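Local atomic coordinates of galactan 1,3-beta-galactosidase (Phanerochaete chrysosporium, PDB entry 7BYT), a protein that probably cleaves beta-1,3-linked galactan as a family 43 glycoside hydrolase and binds galactose through a calcium-containing carbohydrate-binding domain. Residues Y307-G312 and A419-I424. Residues are numbered along the deposited sequence; the frame is centred on the assembly and turned at random.
With CA (calcium ion), chain E; GAL (beta-D-galactopyranose), chain G.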
ATOM      1  N   TYR A 307      12.846  17.954 -13.545  1.00  7.72           N
ATOM      2  CA  TYR A 307      13.217  19.361 -13.446  1.00  8.03           C
ATOM      3  C   TYR A 307      13.576  19.637 -11.998  1.00 11.23           C
ATOM      4  O   TYR A 307      12.753  19.411 -11.105  1.00  9.34           O
ATOM      5  CB  TYR A 307      12.040  20.263 -13.851  1.00  9.57           C
ATOM      6  CG  TYR A 307      11.555  20.043 -15.263  1.00  8.33           C
ATOM      7  CD1 TYR A 307      10.629  19.045 -15.556  1.00  9.92           C
ATOM      8  CD2 TYR A 307      12.030  20.825 -16.313  1.00  8.48           C
ATOM      9  CE1 TYR A 307      10.191  18.832 -16.861  1.00  8.41           C
ATOM     10  CE2 TYR A 307      11.589  20.622 -17.617  1.00 10.39           C
ATOM     11  CZ  TYR A 307      10.678  19.622 -17.879  1.00  9.82           C
ATOM     12  OH  TYR A 307      10.238  19.413 -19.169  1.00 12.24           O
ATOM     13  N   GLU A 308      14.790  20.127 -11.760  1.00  8.72           N
ATOM     14  CA  GLU A 308      15.222  20.414 -10.397  1.00  7.53           C
ATOM     15  C   GLU A 308      14.583  21.707  -9.914  1.00  9.37           C
ATOM     16  O   GLU A 308      14.564  22.708 -10.630  1.00 10.36           O
ATOM     17  CB  GLU A 308      16.743  20.548 -10.326  1.00  9.16           C
ATOM     18  CG  GLU A 308      17.505  19.317 -10.719  1.00  9.56           C
ATOM     19  CD  GLU A 308      17.435  18.195  -9.692  1.00 13.27           C
ATOM     20  OE1 GLU A 308      16.869  18.382  -8.587  1.00 10.40           O
ATOM     21  OE2 GLU A 308      17.963  17.105 -10.000  1.00 16.42           O
ATOM     22  N   ALA A 309      14.047  21.692  -8.694  1.00  7.59           N
ATOM     23  CA  ALA A 309      13.416  22.903  -8.174  1.00  7.89           C
ATOM     24  C   ALA A 309      14.419  24.046  -8.032  1.00  8.86           C
ATOM     25  O   ALA A 309      14.077  25.214  -8.273  1.00  9.13           O
ATOM     26  CB  ALA A 309      12.735  22.602  -6.839  1.00  8.98           C
ATOM     27  N   GLU A 310      15.662  23.725  -7.646  1.00  9.16           N
ATOM     28  CA  GLU A 310      16.701  24.723  -7.432  1.00 10.01           C
ATOM     29  C   GLU A 310      17.125  25.412  -8.724  1.00 10.50           C
ATOM     30  O   GLU A 310      17.782  26.457  -8.663  1.00 12.56           O
ATOM     31  CB  GLU A 310      17.910  24.080  -6.745  1.00 11.71           C
ATOM     32  CG  GLU A 310      18.577  22.960  -7.525  1.00  9.95           C
ATOM     33  CD  GLU A 310      18.039  21.577  -7.181  1.00  8.64           C
ATOM     34  OE1 GLU A 310      16.857  21.464  -6.785  1.00  8.82           O
ATOM     35  OE2 GLU A 310      18.811  20.597  -7.296  1.00  9.46           O
ATOM     36  N   ASN A 311      16.769  24.857  -9.880  1.00 10.76           N
ATOM     37  CA  ASN A 311      17.020  25.506 -11.165  1.00  9.97           C
ATOM     38  C   ASN A 311      15.874  26.417 -11.586  1.00 14.02           C
ATOM     39  O   ASN A 311      15.985  27.103 -12.611  1.00 13.84           O
ATOM     40  CB  ASN A 311      17.310  24.471 -12.263  1.00 11.06           C
ATOM     41  CG  ASN A 311      18.637  23.763 -12.056  1.00 15.60           C
ATOM     42  OD1 ASN A 311      19.537  24.292 -11.404  1.00 19.27           O
ATOM     43  ND2 ASN A 311      18.765  22.563 -12.610  1.00 16.38           N
ATOM     44  N   GLY A 312      14.779  26.444 -10.821  1.00  9.69           N
ATOM     45  CA  GLY A 312      13.680  27.340 -11.096  1.00  9.92           C
ATOM     46  C   GLY A 312      13.941  28.743 -10.585  1.00 13.84           C
ATOM     47  O   GLY A 312      14.984  29.053 -10.007  1.00 13.92           O
ATOM     48  N   ALA A 419       6.291  21.809   2.035  1.00  6.86           N
ATOM     49  CA  ALA A 419       7.492  20.999   2.155  1.00  6.17           C
ATOM     50  C   ALA A 419       8.606  21.566   1.278  1.00  7.63           C
ATOM     51  O   ALA A 419       8.395  22.420   0.414  1.00  9.88           O
ATOM     52  CB  ALA A 419       7.205  19.550   1.768  1.00  7.81           C
ATOM     53  N   ASP A 420       9.812  21.070   1.511  1.00  8.07           N
ATOM     54  CA  ASP A 420      10.967  21.484   0.724  1.00  8.36           C
ATOM     55  C   ASP A 420      10.977  20.725  -0.597  1.00  8.98           C
ATOM     56  O   ASP A 420      10.925  19.493  -0.612  1.00  8.99           O
ATOM     57  CB  ASP A 420      12.243  21.183   1.505  1.00  8.85           C
ATOM     58  CG  ASP A 420      12.296  21.915   2.825  1.00 11.28           C
ATOM     59  OD1 ASP A 420      11.789  23.058   2.894  1.00  9.20           O
ATOM     60  OD2 ASP A 420      12.864  21.347   3.789  1.00 12.70           O
ATOM     61  N   LEU A 421      11.043  21.445  -1.711  1.00  6.32           N
ATOM     62  CA  LEU A 421      10.844  20.841  -3.025  1.00  6.17           C
ATOM     63  C   LEU A 421      12.197  20.514  -3.642  1.00  6.55           C
ATOM     64  O   LEU A 421      13.016  21.411  -3.876  1.00  7.37           O
ATOM     65  CB  LEU A 421      10.062  21.790  -3.936  1.00  5.42           C
ATOM     66  CG  LEU A 421       9.554  21.163  -5.236  1.00  6.85           C
ATOM     67  CD1 LEU A 421       8.606  19.991  -4.996  1.00  7.83           C
ATOM     68  CD2 LEU A 421       8.892  22.246  -6.102  1.00  8.75           C
ATOM     69  N   ASP A 422      12.412  19.235  -3.933  1.00  6.05           N
ATOM     70  CA  ASP A 422      13.669  18.768  -4.503  1.00  6.69           C
ATOM     71  C   ASP A 422      13.641  18.876  -6.025  1.00  6.61           C
ATOM     72  O   ASP A 422      14.530  19.487  -6.636  1.00  7.66           O
ATOM     73  CB  ASP A 422      13.876  17.312  -4.058  1.00  7.86           C
ATOM     74  CG  ASP A 422      15.131  16.685  -4.618  1.00  7.61           C
ATOM     75  OD1 ASP A 422      15.961  17.402  -5.215  1.00  8.66           O
ATOM     76  OD2 ASP A 422      15.289  15.457  -4.432  1.00  9.43           O
ATOM     77  N   LYS A 423      12.624  18.293  -6.638  1.00  6.50           N
ATOM     78  CA  LYS A 423      12.489  18.268  -8.088  1.00  6.01           C
ATOM     79  C   LYS A 423      11.065  17.836  -8.384  1.00  7.55           C
ATOM     80  O   LYS A 423      10.324  17.414  -7.491  1.00  7.18           O
ATOM     81  CB  LYS A 423      13.495  17.295  -8.720  1.00  7.92           C
ATOM     82  CG  LYS A 423      13.256  15.807  -8.409  1.00  7.00           C
ATOM     83  CD  LYS A 423      14.123  14.958  -9.312  1.00 12.37           C
ATOM     84  CE  LYS A 423      13.768  13.498  -9.289  1.00 15.02           C
ATOM     85  NZ  LYS A 423      14.425  12.868 -10.482  1.00 15.68           N
ATOM     86  N   ILE A 424      10.698  17.917  -9.663  1.00  8.07           N
ATOM     87  CA  ILE A 424       9.468  17.318 -10.148  1.00  6.46           C
ATOM     88  C   ILE A 424       9.824  16.416 -11.320  1.00  7.69           C
ATOM     89  O   ILE A 424      10.854  16.586 -11.980  1.00  8.89           O
ATOM     90  CB  ILE A 424       8.410  18.362 -10.555  1.00  7.33           C
ATOM     91  CG1 ILE A 424       8.844  19.133 -11.807  1.00  8.85           C
ATOM     92  CG2 ILE A 424       8.145  19.316  -9.392  1.00  9.18           C
ATOM     93  CD1 ILE A 424       7.758  20.094 -12.327  1.00 10.28           C
TER
HETATM   94 CA    CA E 505      17.044  19.051  -6.387  1.00  7.46          CA
HETATM   95  C1  GAL G 507      11.934  23.222   7.801  1.00 12.06           C
HETATM   96  C2  GAL G 507      12.189  23.372   6.300  1.00 11.29           C
HETATM   97  C3  GAL G 507      12.301  24.859   5.899  1.00 10.47           C
HETATM   98  C4  GAL G 507      11.062  25.629   6.358  1.00  9.53           C
HETATM   99  C5  GAL G 507      10.895  25.369   7.851  1.00 11.50           C
HETATM  100  C6  GAL G 507       9.643  25.985   8.445  1.00 14.35           C
HETATM  101  O1  GAL G 507      11.696  21.865   8.116  1.00 16.41           O
HETATM  102  O2  GAL G 507      13.401  22.718   5.945  1.00 11.29           O
HETATM  103  O3  GAL G 507      12.436  25.002   4.478  1.00 10.07           O
HETATM  104  O4  GAL G 507       9.869  25.168   5.679  1.00  9.83           O
HETATM  105  O5  GAL G 507      10.797  23.960   8.132  1.00 10.70           O
HETATM  106  O6  GAL G 507       9.725  25.985   9.880  1.00 15.82           O
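The calcium site of the CBM6-family beta-sandwich domain is built where edge strand 305-308 pairs antiparallel with strand 420-426. Two nearly straight bonds define the hydrogen-bonded pair Tyr307-Ile424: Tyr307 N to Ile424 O and Ile424 N to Tyr307 O, each 2.9 Å. Beyond the non-hydrogen-bonded pair Glu308-Lys423, residues 309-311 leave the sheet as a short 3-10 segment, and Ala309 N reaches Asp422 O at 3.1 Å from above the carbonyl plane, 40° out of it. That same Asp422 O binds calcium at 2.6 Å, so one carbonyl serves both the turn and the metal. Asp422 and Lys423 together face Tyr358 of strand 353-360, a classic beta bulge. With CG anti to the backbone N (chi1 178°), the Asp422 carboxylate comes round to the calcium that its own carbonyl already binds, OD1 at 2.3 Å. Glu308, bent at chi2 (-73°), gives OE1 alone, whereas Glu310 binds bidentately, OE1 and OE2 both 2.5 Å from calcium; the carbonyls of Ser327 and Lys330 complete the shell. Ala309 CB packs on Leu421 CG (3.8 Å), and Tyr307 CB lies against Ile424 CG1. Two residues before Asp422, both carboxylate oxygens of Asp420 accept hydrogen bonds from hydroxyls of the bound galactose, OD1 from O3 and OD2 from O2, both at 2.6 Å. Calcium probably offsets the repulsion among the carboxylates of Glu308, Glu310 and Asp422, and it ties the 3-10 turn to the strand that carries the sugar-binding Asp420.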